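Local structure of nicotinamide-nucleotide adenylyltransferase NadR family / Ribosylnicotinamide kinase (Lactococcus lactis subsp. cremoris, 6GYE) at residues S180-M186 against I255-D261; D295-P301 against K339-D344; N41-L46 against E78-V82. The protein probably phosphorylates nicotinamide riboside and adenylylates the resulting nucleotide towards NAD+, joining a ribosylnicotinamide kinase and a nicotinamide-nucleotide adenylyltransferase in one chain. One frame throughout, in Å; residues are numbered along the deposited sequence. Where two conformers were deposited one is given.

Contact 1 of 3, residues S180-M186 against I255-D261; sequences SKVVTVM and IVFLDTD. With NNR (Nicotinamide riboside), chain I.
Lys181 to Val185 pair in register with Ile255 to Asp259 as parallel strands, their axes 4.6 Å apart at closest approach and inclined by 21°. The backbone ladder starts at Val256 N, bonded to Lys181 O, passes through Val183 and Leu258, and finishes where Thr260 N gives its hydrogen to Val185 O. On one face, Val183 lies alongside Phe257 and points the same way, its CB 3.7 Å from Phe257 CD2. The other face carries Val182, Thr184, Val256 and Leu258 and looks towards the nicotinamide riboside. Leu258 CD1 lies between Val182 and the ligand: this methyl sits 3.6 Å from Val182 CG1 and 3.3 Å from N7 of the ligand's carboxamide. With OG1 beside the backbone N and CG2 anti to that N (chi1 -58°), Thr184 turns its hydroxyl to Leu258 CD1 and CB, while CG2 approaches Asp261 CB at 4.2 Å. That buried hydroxyl has no hydrogen-bonding partner in the model. Replacing Thr184 by alanine removes OG1 and CG2, which is likely to open a gap beside Leu258 CD1 and Asp261 CB and let the leucine that borders the ligand shift. Met186 CE packs 3.3 Å from Asp261 OD1, the oxygen that caps helix 262-272 by accepting Val264 N. Asp259, at the strand's end, reaches Thr194 and Lys193, consistent with a P-loop kinase site. Helix 193-203 covers the Val183-Phe257 face, helix 229-247 lies against Val256 and Leu258, and strand 296-300 flanks strand 181-187 across from 255-259.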
loop_
_atom_site.group_PDB
_atom_site.type_symbol
_atom_site.label_atom_id
_atom_site.label_comp_id
_atom_site.label_asym_id
_atom_site.label_seq_id
_atom_site.Cartn_x
_atom_site.Cartn_y
_atom_site.Cartn_z
ATOM N N SER A 180 -0.214 -3.450 -3.532
ATOM C CA SER A 180 0.729 -3.684 -4.609
ATOM C C SER A 180 1.563 -4.930 -4.335
ATOM O O SER A 180 1.941 -5.205 -3.193
ATOM C CB SER A 180 1.627 -2.459 -4.788
ATOM O OG SER A 180 2.457 -2.680 -5.892
ATOM N N LYS A 181 1.809 -5.712 -5.383
ATOM C CA LYS A 181 2.825 -6.754 -5.338
ATOM C C LYS A 181 4.202 -6.154 -5.618
ATOM O O LYS A 181 4.346 -5.270 -6.470
ATOM C CB LYS A 181 2.493 -7.838 -6.360
ATOM C CG LYS A 181 1.296 -8.746 -5.972
ATOM C CD LYS A 181 1.711 -9.798 -4.998
ATOM C CE LYS A 181 0.579 -10.791 -4.683
ATOM N NZ LYS A 181 -0.565 -10.058 -4.086
ATOM N N VAL A 182 5.223 -6.653 -4.931
ATOM C CA VAL A 182 6.563 -6.070 -5.010
ATOM C C VAL A 182 7.576 -7.195 -5.221
ATOM O O VAL A 182 7.647 -8.130 -4.415
ATOM C CB VAL A 182 6.901 -5.250 -3.749
ATOM C CG1 VAL A 182 8.330 -4.682 -3.804
ATOM C CG2 VAL A 182 5.884 -4.115 -3.542
ATOM N N VAL A 183 8.349 -7.100 -6.302
ATOM C CA VAL A 183 9.438 -8.020 -6.622
ATOM C C VAL A 183 10.744 -7.248 -6.530
ATOM O O VAL A 183 10.915 -6.239 -7.224
ATOM C CB VAL A 183 9.283 -8.597 -8.040
ATOM C CG1 VAL A 183 10.422 -9.562 -8.357
ATOM C CG2 VAL A 183 7.940 -9.234 -8.218
ATOM N N THR A 184 11.680 -7.736 -5.719
ATOM C CA THR A 184 12.966 -7.074 -5.534
ATOM C C THR A 184 14.082 -7.977 -6.037
ATOM O O THR A 184 14.118 -9.164 -5.704
ATOM C CB THR A 184 13.200 -6.723 -4.060
ATOM O OG1 THR A 184 12.138 -5.887 -3.587
ATOM C CG2 THR A 184 14.526 -5.982 -3.899
ATOM N N VAL A 185 14.989 -7.420 -6.825
ATOM C CA VAL A 185 16.126 -8.171 -7.353
ATOM C C VAL A 185 17.373 -7.801 -6.560
ATOM O O VAL A 185 17.620 -6.623 -6.280
ATOM C CB VAL A 185 16.320 -7.900 -8.858
ATOM C CG1 VAL A 185 17.525 -8.651 -9.367
ATOM C CG2 VAL A 185 15.061 -8.275 -9.640
ATOM N N MET A 186 18.160 -8.801 -6.197
ATOM C CA MET A 186 19.349 -8.629 -5.370
ATOM C C MET A 186 20.522 -9.399 -5.972
ATOM O O MET A 186 20.345 -10.492 -6.522
ATOM C CB MET A 186 19.094 -9.113 -3.922
ATOM C CG MET A 186 17.930 -8.417 -3.198
ATOM S SD MET A 186 17.827 -8.934 -1.457
ATOM C CE MET A 186 16.355 -8.045 -0.921
ATOM N N ILE A 255 1.904 -4.543 -9.930
ATOM C CA ILE A 255 3.169 -5.223 -9.673
ATOM C C ILE A 255 4.299 -4.247 -9.981
ATOM O O ILE A 255 4.302 -3.634 -11.053
ATOM C CB ILE A 255 3.302 -6.484 -10.557
ATOM C CG1 ILE A 255 2.047 -7.361 -10.436
ATOM C CG2 ILE A 255 4.582 -7.263 -10.211
ATOM C CD1 ILE A 255 2.099 -8.683 -11.207
ATOM N N VAL A 256 5.282 -4.122 -9.072
ATOM C CA VAL A 256 6.456 -3.290 -9.338
ATOM C C VAL A 256 7.735 -4.085 -9.096
ATOM O O VAL A 256 7.776 -5.014 -8.286
ATOM C CB VAL A 256 6.471 -1.983 -8.508
ATOM C CG1 VAL A 256 5.115 -1.299 -8.579
ATOM C CG2 VAL A 256 6.859 -2.262 -7.092
ATOM N N PHE A 257 8.789 -3.708 -9.812
ATOM C CA PHE A 257 10.085 -4.367 -9.729
ATOM C C PHE A 257 11.110 -3.394 -9.167
ATOM O O PHE A 257 11.184 -2.244 -9.607
ATOM C CB PHE A 257 10.530 -4.892 -11.093
ATOM C CG PHE A 257 9.701 -6.039 -11.588
ATOM C CD1 PHE A 257 8.489 -5.816 -12.248
ATOM C CD2 PHE A 257 10.121 -7.342 -11.383
ATOM C CE1 PHE A 257 7.703 -6.879 -12.697
ATOM C CE2 PHE A 257 9.349 -8.423 -11.839
ATOM C CZ PHE A 257 8.132 -8.185 -12.498
ATOM N N LEU A 258 11.864 -3.843 -8.172
ATOM C CA LEU A 258 12.823 -2.997 -7.477
ATOM C C LEU A 258 14.238 -3.508 -7.714
ATOM O O LEU A 258 14.522 -4.686 -7.481
ATOM C CB LEU A 258 12.518 -2.955 -5.976
ATOM C CG LEU A 258 11.124 -2.452 -5.595
ATOM C CD1 LEU A 258 11.025 -2.378 -4.068
ATOM C CD2 LEU A 258 10.813 -1.076 -6.250
ATOM N N ASP A 259 15.131 -2.605 -8.128
ATOM C CA ASP A 259 16.542 -2.929 -8.353
ATOM C C ASP A 259 17.303 -2.649 -7.058
ATOM O O ASP A 259 17.780 -1.528 -6.815
ATOM C CB ASP A 259 17.102 -2.125 -9.524
ATOM C CG ASP A 259 18.419 -2.698 -10.052
ATOM O OD1 ASP A 259 18.989 -3.578 -9.371
ATOM O OD2 ASP A 259 18.867 -2.298 -11.153
ATOM N N THR A 260 17.408 -3.686 -6.218
ATOM C CA THR A 260 18.073 -3.679 -4.908
ATOM C C THR A 260 17.322 -2.849 -3.867
ATOM O O THR A 260 16.347 -2.157 -4.178
ATOM C CB THR A 260 19.546 -3.203 -4.986
ATOM O OG1 THR A 260 19.618 -1.781 -5.092
ATOM C CG2 THR A 260 20.276 -3.821 -6.152
ATOM N N ASP A 261 17.770 -2.930 -2.620
ATOM C CA ASP A 261 17.051 -2.364 -1.483
ATOM C C ASP A 261 18.060 -2.124 -0.353
ATOM O O ASP A 261 19.273 -2.218 -0.567
ATOM C CB ASP A 261 15.945 -3.322 -1.041
ATOM C CG ASP A 261 16.503 -4.492 -0.268
ATOM O OD1 ASP A 261 17.618 -4.964 -0.606
ATOM O OD2 ASP A 261 15.858 -4.901 0.710
HETATM O O2R NNR I . 6.396 4.193 -0.203
HETATM C C2R NNR I . 5.976 2.977 0.432
HETATM C C3R NNR I . 4.986 3.214 1.565
HETATM O O3R NNR I . 4.693 4.603 1.763
HETATM C C4R NNR I . 5.631 2.641 2.817
HETATM C C5R NNR I . 4.773 1.541 3.427
HETATM O O5R NNR I . 5.437 1.000 4.574
HETATM O O4R NNR I . 6.908 2.110 2.452
HETATM C C1R NNR I . 7.176 2.283 1.058
HETATM N N1 NNR I . 7.376 0.977 0.426
HETATM C C2 NNR I . 8.620 0.555 0.161
HETATM C C6 NNR I . 6.313 0.221 0.121
HETATM C C5 NNR I . 6.474 -1.022 -0.480
HETATM C C4 NNR I . 7.751 -1.483 -0.764
HETATM C C3 NNR I . 8.836 -0.681 -0.438
HETATM C C7 NNR I . 10.232 -1.144 -0.730
HETATM O O7 NNR I . 11.121 -0.319 -0.862
HETATM N N7 NNR I . 10.466 -2.451 -0.839
#

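Contact 2 of 3, residues D295-P301 against K339-D344; sequences DLILVIP and KVVILD
Lys339 opens the pairing with its carbonyl, which accepts a hydrogen bond from Ile297 N (2.8 Å). Its side chain runs extended past Asp295, CG lying 3.7 Å from Asp295 O, and its ammonium goes on to Met294 O. Val340 follows at the start of the parallel strand; its CG1 meets Val299 CG2 at 3.8 Å and its CG2 rests near Ile297 CB, so the valine spans two residues of the partner strand on one face. Val341 turns to the other face. Its N bonds Ile297 O and its O takes Val299 N. Here CG2, set beside the backbone N by a chi1 of 172°, is the branch that reaches Leu296 CD1 at 3.9 Å, while CB lies 4.1 Å from Leu298 CD2. Ile342 returns to the face of Val340 and lays CG2 against Pro301 CG (3.8 Å). Leu343 N closes the ladder on Val299 O, and its CD1 tucks in near Leu298 CB and Ile300 CG1. Leu343 is also the centre of an inverse gamma turn, where the chain leaves the sheet; its O lies 3.1 Å from Pro301 CD. Asp344, poorly ordered, lies beside the Pro301 ring. Strand 340-342 is the last of the four parallel strands, reached from 296-300 by a beta-alpha-beta crossover through helix 320-333, whose Leu331 packs on Val299 and Val340. Across the sheet, helices 193-203 and 358-370 cover Leu298, Val341 and Leu343, and strand 181-187 lies on the far side of 296-300.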
loop_
_atom_site.group_PDB
_atom_site.type_symbol
_atom_site.label_atom_id
_atom_site.label_comp_id
_atom_site.label_asym_id
_atom_site.label_seq_id
_atom_site.Cartn_x
_atom_site.Cartn_y
_atom_site.Cartn_z
ATOM N N ASP A 295 7.209 -9.286 -1.818
ATOM C CA ASP A 295 6.493 -10.532 -2.046
ATOM C C ASP A 295 7.389 -11.596 -2.642
ATOM O O ASP A 295 7.197 -12.781 -2.370
ATOM C CB ASP A 295 5.288 -10.306 -2.974
ATOM C CG ASP A 295 4.282 -9.334 -2.393
ATOM O OD1 ASP A 295 3.512 -9.726 -1.490
ATOM O OD2 ASP A 295 4.273 -8.158 -2.818
ATOM N N LEU A 296 8.388 -11.185 -3.410
ATOM C CA LEU A 296 9.282 -12.108 -4.088
ATOM C C LEU A 296 10.647 -11.450 -4.154
ATOM O O LEU A 296 10.738 -10.283 -4.540
ATOM C CB LEU A 296 8.784 -12.429 -5.501
ATOM C CG LEU A 296 9.810 -13.176 -6.352
ATOM C CD1 LEU A 296 10.079 -14.556 -5.733
ATOM C CD2 LEU A 296 9.364 -13.291 -7.811
ATOM N N ILE A 297 11.687 -12.191 -3.776
ATOM C CA ILE A 297 13.064 -11.722 -3.794
ATOM C C ILE A 297 13.856 -12.617 -4.743
ATOM O O ILE A 297 14.056 -13.809 -4.469
ATOM C CB ILE A 297 13.674 -11.726 -2.386
ATOM C CG1 ILE A 297 12.916 -10.744 -1.484
ATOM C CG2 ILE A 297 15.166 -11.371 -2.431
ATOM C CD1 ILE A 297 13.167 -10.965 0.018
ATOM N N LEU A 298 14.316 -12.049 -5.848
ATOM C CA LEU A 298 15.111 -12.765 -6.840
ATOM C C LEU A 298 16.592 -12.501 -6.590
ATOM O O LEU A 298 17.038 -11.353 -6.663
ATOM C CB LEU A 298 14.735 -12.317 -8.255
ATOM C CG LEU A 298 13.312 -12.691 -8.669
ATOM C CD1 LEU A 298 12.930 -12.039 -9.964
ATOM C CD2 LEU A 298 13.169 -14.193 -8.787
ATOM N N VAL A 299 17.356 -13.557 -6.319
ATOM C CA VAL A 299 18.778 -13.433 -6.022
ATOM C C VAL A 299 19.555 -13.963 -7.216
ATOM O O VAL A 299 19.354 -15.111 -7.626
ATOM C CB VAL A 299 19.158 -14.193 -4.742
ATOM C CG1 VAL A 299 20.666 -14.195 -4.552
ATOM C CG2 VAL A 299 18.461 -13.573 -3.533
ATOM N N ILE A 300 20.443 -13.142 -7.772
ATOM C CA ILE A 300 21.337 -13.573 -8.845
ATOM C C ILE A 300 22.628 -14.072 -8.197
ATOM O O ILE A 300 23.394 -13.256 -7.661
ATOM C CB ILE A 300 21.614 -12.441 -9.837
ATOM C CG1 ILE A 300 20.303 -11.908 -10.423
ATOM C CG2 ILE A 300 22.571 -12.924 -10.919
ATOM C CD1 ILE A 300 20.503 -10.741 -11.405
ATOM N N PRO A 301 22.924 -15.365 -8.259
ATOM C CA PRO A 301 24.103 -15.894 -7.585
ATOM C C PRO A 301 25.337 -15.703 -8.441
ATOM O O PRO A 301 25.237 -15.517 -9.661
ATOM C CB PRO A 301 23.766 -17.380 -7.422
ATOM C CG PRO A 301 22.952 -17.666 -8.629
ATOM C CD PRO A 301 22.147 -16.429 -8.912
ATOM N N LYS A 339 10.583 -16.218 0.687
ATOM C CA LYS A 339 10.332 -15.389 -0.481
ATOM C C LYS A 339 11.499 -15.370 -1.459
ATOM O O LYS A 339 11.410 -14.702 -2.495
ATOM C CB LYS A 339 10.015 -13.956 -0.028
ATOM C CG LYS A 339 8.751 -13.860 0.827
ATOM C CD LYS A 339 8.612 -12.467 1.423
ATOM C CE LYS A 339 7.298 -12.315 2.184
ATOM N NZ LYS A 339 7.247 -10.961 2.803
ATOM N N VAL A 340 12.584 -16.087 -1.171
ATOM C CA VAL A 340 13.799 -16.005 -1.973
ATOM C C VAL A 340 13.804 -17.108 -3.025
ATOM O O VAL A 340 13.643 -18.289 -2.707
ATOM C CB VAL A 340 15.053 -16.106 -1.091
ATOM C CG1 VAL A 340 16.284 -16.226 -1.963
ATOM C CG2 VAL A 340 15.191 -14.901 -0.175
ATOM N N VAL A 341 14.015 -16.720 -4.274
ATOM C CA VAL A 341 14.291 -17.635 -5.368
ATOM C C VAL A 341 15.670 -17.286 -5.908
ATOM O O VAL A 341 15.931 -16.129 -6.257
ATOM C CB VAL A 341 13.228 -17.536 -6.475
ATOM C CG1 VAL A 341 13.646 -18.362 -7.686
ATOM C CG2 VAL A 341 11.853 -17.969 -5.933
ATOM N N ILE A 342 16.553 -18.276 -5.959
ATOM C CA ILE A 342 17.919 -18.094 -6.423
ATOM C C ILE A 342 17.984 -18.468 -7.899
ATOM O O ILE A 342 17.570 -19.570 -8.287
ATOM C CB ILE A 342 18.886 -18.946 -5.593
ATOM C CG1 ILE A 342 18.795 -18.518 -4.135
ATOM C CG2 ILE A 342 20.296 -18.812 -6.133
ATOM C CD1 ILE A 342 19.827 -19.155 -3.266
ATOM N N LEU A 343 18.491 -17.554 -8.728
ATOM C CA LEU A 343 18.517 -17.761 -10.180
ATOM C C LEU A 343 19.834 -18.416 -10.603
ATOM O O LEU A 343 20.698 -17.822 -11.248
ATOM C CB LEU A 343 18.282 -16.441 -10.895
ATOM C CG LEU A 343 16.957 -15.766 -10.534
ATOM C CD1 LEU A 343 16.913 -14.366 -11.101
ATOM C CD2 LEU A 343 15.786 -16.601 -11.062
ATOM N N ASP A 344 19.939 -19.702 -10.286
ATOM C CA ASP A 344 21.147 -20.480 -10.562
ATOM C C ASP A 344 20.949 -21.366 -11.796
ATOM O O ASP A 344 20.797 -22.585 -11.721
ATOM C CB ASP A 344 21.530 -21.294 -9.328
ATOM C CG ASP A 344 20.389 -22.172 -8.827
ATOM O OD1 ASP A 344 19.288 -22.160 -9.439
ATOM O OD2 ASP A 344 20.586 -22.855 -7.801
#

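Contact 3 of 3, residues N41-L46 against E78-V82; sequences NDGVLL and ENIKV
Leu46 and Lys81 are bonded through Leu46 N and Lys81 O (2.8 Å) in the parallel sheet of a Rossmann-like alpha/beta fold, as in related nucleotidyltransferases. The axes of the two short strands are inclined by 16°, and strand 80-86 forms one edge of the five-stranded sheet. Leu46 makes several of the apolar contacts. Its CB lies 3.7 Å from Lys81 O. CG, anti to the carbonyl carbon with chi1 -60°, comes within 4.0 Å of Ile80 CG2. From there CD1 settles between two neighbours on the same face, the same Ile80 CG2 and Val82 CG2, the latter also 4.0 Å away. The leucine thus bridges alternate residues of the second strand and crosses each at a slant. Val44 and Ile80 pack more loosely on this face, which helices 28-40 and 63-73 cover through residues such as Ile34, Cys37 and Leu70. On the reverse face Leu45 runs beside Lys81, its CD1 touching the aliphatic CB and CG of the lysine (3.9 Å to CG). Further back, Lys81 N bonds Val44 O and Val44 N bonds Asn79 O. Asn79 supplements this ladder just ahead of its strand: CG sits between the backbone N and the carbonyl carbon (chi1 60°), which brings the amide to the turn leading into strand 43-50. There Asn79 ND2 gives a hydrogen to Asp42 O at 3.2 Å, approaching from above the carbonyl plane, although the acceptor lies close to the asparagine's own amide plane.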
loop_
_atom_site.group_PDB
_atom_site.type_symbol
_atom_site.label_atom_id
_atom_site.label_comp_id
_atom_site.label_asym_id
_atom_site.label_seq_id
_atom_site.Cartn_x
_atom_site.Cartn_y
_atom_site.Cartn_z
ATOM N N ASN A 41 -27.826 16.253 -2.873
ATOM C CA ASN A 41 -27.874 16.939 -1.597
ATOM C C ASN A 41 -26.991 18.168 -1.666
ATOM O O ASN A 41 -26.159 18.314 -2.569
ATOM C CB ASN A 41 -27.416 16.030 -0.448
ATOM C CG ASN A 41 -28.378 14.884 -0.195
ATOM O OD1 ASN A 41 -29.372 15.057 0.494
ATOM N ND2 ASN A 41 -28.085 13.711 -0.753
ATOM N N ASP A 42 -27.192 19.059 -0.695
ATOM C CA ASP A 42 -26.302 20.206 -0.574
ATOM C C ASP A 42 -24.915 19.788 -0.105
ATOM O O ASP A 42 -23.920 20.393 -0.514
ATOM C CB ASP A 42 -26.914 21.229 0.376
ATOM C CG ASP A 42 -28.238 21.754 -0.127
ATOM O OD1 ASP A 42 -28.310 22.155 -1.307
ATOM O OD2 ASP A 42 -29.213 21.730 0.645
ATOM N N GLY A 43 -24.833 18.758 0.737
ATOM C CA GLY A 43 -23.563 18.226 1.193
ATOM C C GLY A 43 -23.708 16.800 1.671
ATOM O O GLY A 43 -24.811 16.334 1.974
ATOM N N VAL A 44 -22.577 16.100 1.724
ATOM C CA VAL A 44 -22.533 14.694 2.101
ATOM C C VAL A 44 -21.522 14.521 3.220
ATOM O O VAL A 44 -20.394 15.023 3.129
ATOM C CB VAL A 44 -22.161 13.787 0.909
ATOM C CG1 VAL A 44 -21.963 12.348 1.357
ATOM C CG2 VAL A 44 -23.219 13.857 -0.173
ATOM N N LEU A 45 -21.916 13.793 4.259
ATOM C CA LEU A 45 -21.010 13.350 5.310
ATOM C C LEU A 45 -20.708 11.868 5.094
ATOM O O LEU A 45 -21.623 11.036 5.140
ATOM C CB LEU A 45 -21.630 13.577 6.685
ATOM C CG LEU A 45 -20.750 13.260 7.896
ATOM C CD1 LEU A 45 -19.500 14.123 7.884
ATOM C CD2 LEU A 45 -21.511 13.468 9.186
ATOM N N LEU A 46 -19.438 11.541 4.825
ATOM C CA LEU A 46 -19.010 10.152 4.729
ATOM C C LEU A 46 -18.658 9.644 6.113
ATOM O O LEU A 46 -17.875 10.278 6.822
ATOM C CB LEU A 46 -17.803 9.983 3.812
ATOM C CG LEU A 46 -17.942 10.413 2.358
ATOM C CD1 LEU A 46 -16.675 10.037 1.565
ATOM C CD2 LEU A 46 -19.211 9.824 1.741
ATOM N N GLU A 78 -15.891 20.339 -2.460
ATOM C CA GLU A 78 -16.637 21.370 -1.754
ATOM C C GLU A 78 -17.471 20.771 -0.625
ATOM O O GLU A 78 -17.175 20.966 0.562
ATOM C CB GLU A 78 -17.531 22.116 -2.746
ATOM C CG GLU A 78 -17.909 21.275 -3.964
ATOM C CD GLU A 78 -18.052 22.103 -5.232
ATOM O OE1 GLU A 78 -19.189 22.504 -5.561
ATOM O OE2 GLU A 78 -17.028 22.356 -5.898
ATOM N N ASN A 79 -18.504 20.020 -1.003
ATOM C CA ASN A 79 -19.586 19.642 -0.108
ATOM C C ASN A 79 -19.441 18.226 0.453
ATOM O O ASN A 79 -20.447 17.603 0.800
ATOM C CB ASN A 79 -20.923 19.792 -0.841
ATOM C CG ASN A 79 -21.024 18.910 -2.107
ATOM O OD1 ASN A 79 -20.027 18.632 -2.772
ATOM N ND2 ASN A 79 -22.244 18.492 -2.442
ATOM N N ILE A 80 -18.227 17.686 0.543
ATOM C CA ILE A 80 -18.040 16.326 1.044
ATOM C C ILE A 80 -17.074 16.359 2.215
ATOM O O ILE A 80 -15.915 16.753 2.058
ATOM C CB ILE A 80 -17.551 15.352 -0.041
ATOM C CG1 ILE A 80 -18.553 15.258 -1.193
ATOM C CG2 ILE A 80 -17.348 13.953 0.543
ATOM C CD1 ILE A 80 -18.070 14.399 -2.332
ATOM N N LYS A 81 -17.552 15.941 3.382
ATOM C CA LYS A 81 -16.770 15.842 4.603
ATOM C C LYS A 81 -16.628 14.375 4.983
ATOM O O LYS A 81 -17.534 13.573 4.745
ATOM C CB LYS A 81 -17.439 16.620 5.744
ATOM C CG LYS A 81 -16.667 16.637 7.068
ATOM C CD LYS A 81 -15.440 17.527 6.989
ATOM C CE LYS A 81 -14.684 17.601 8.315
ATOM N NZ LYS A 81 -13.453 18.429 8.156
ATOM N N VAL A 82 -15.483 14.030 5.570
ATOM C CA VAL A 82 -15.174 12.665 5.998
ATOM C C VAL A 82 -15.034 12.654 7.510
ATOM O O VAL A 82 -14.283 13.464 8.076
ATOM C CB VAL A 82 -13.880 12.129 5.356
ATOM C CG1 VAL A 82 -13.557 10.755 5.935
ATOM C CG2 VAL A 82 -14.011 12.057 3.840
#

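How the contacts relate
Contact 3 comes first along the chain, and both of its segments precede those of contact 1, which in turn closes before contact 2 opens. Contacts 1 and 2 belong to one four-stranded parallel sheet, with centres 11 Å apart; strands 181-187 and 296-300 are neighbours at its middle, probably hydrogen-bonded through Met186 N and Leu298 O (2.8 Å). Contact 3 lies in the separate five-stranded sheet, its centre about 39 Å from that of contact 1 and 49 Å from that of contact 2, across the centre of the chain. This separation fits a two-activity protein, with the sheet beside the riboside, probably the kinase part, distinct from the sheet that is probably the adenylyltransferase part.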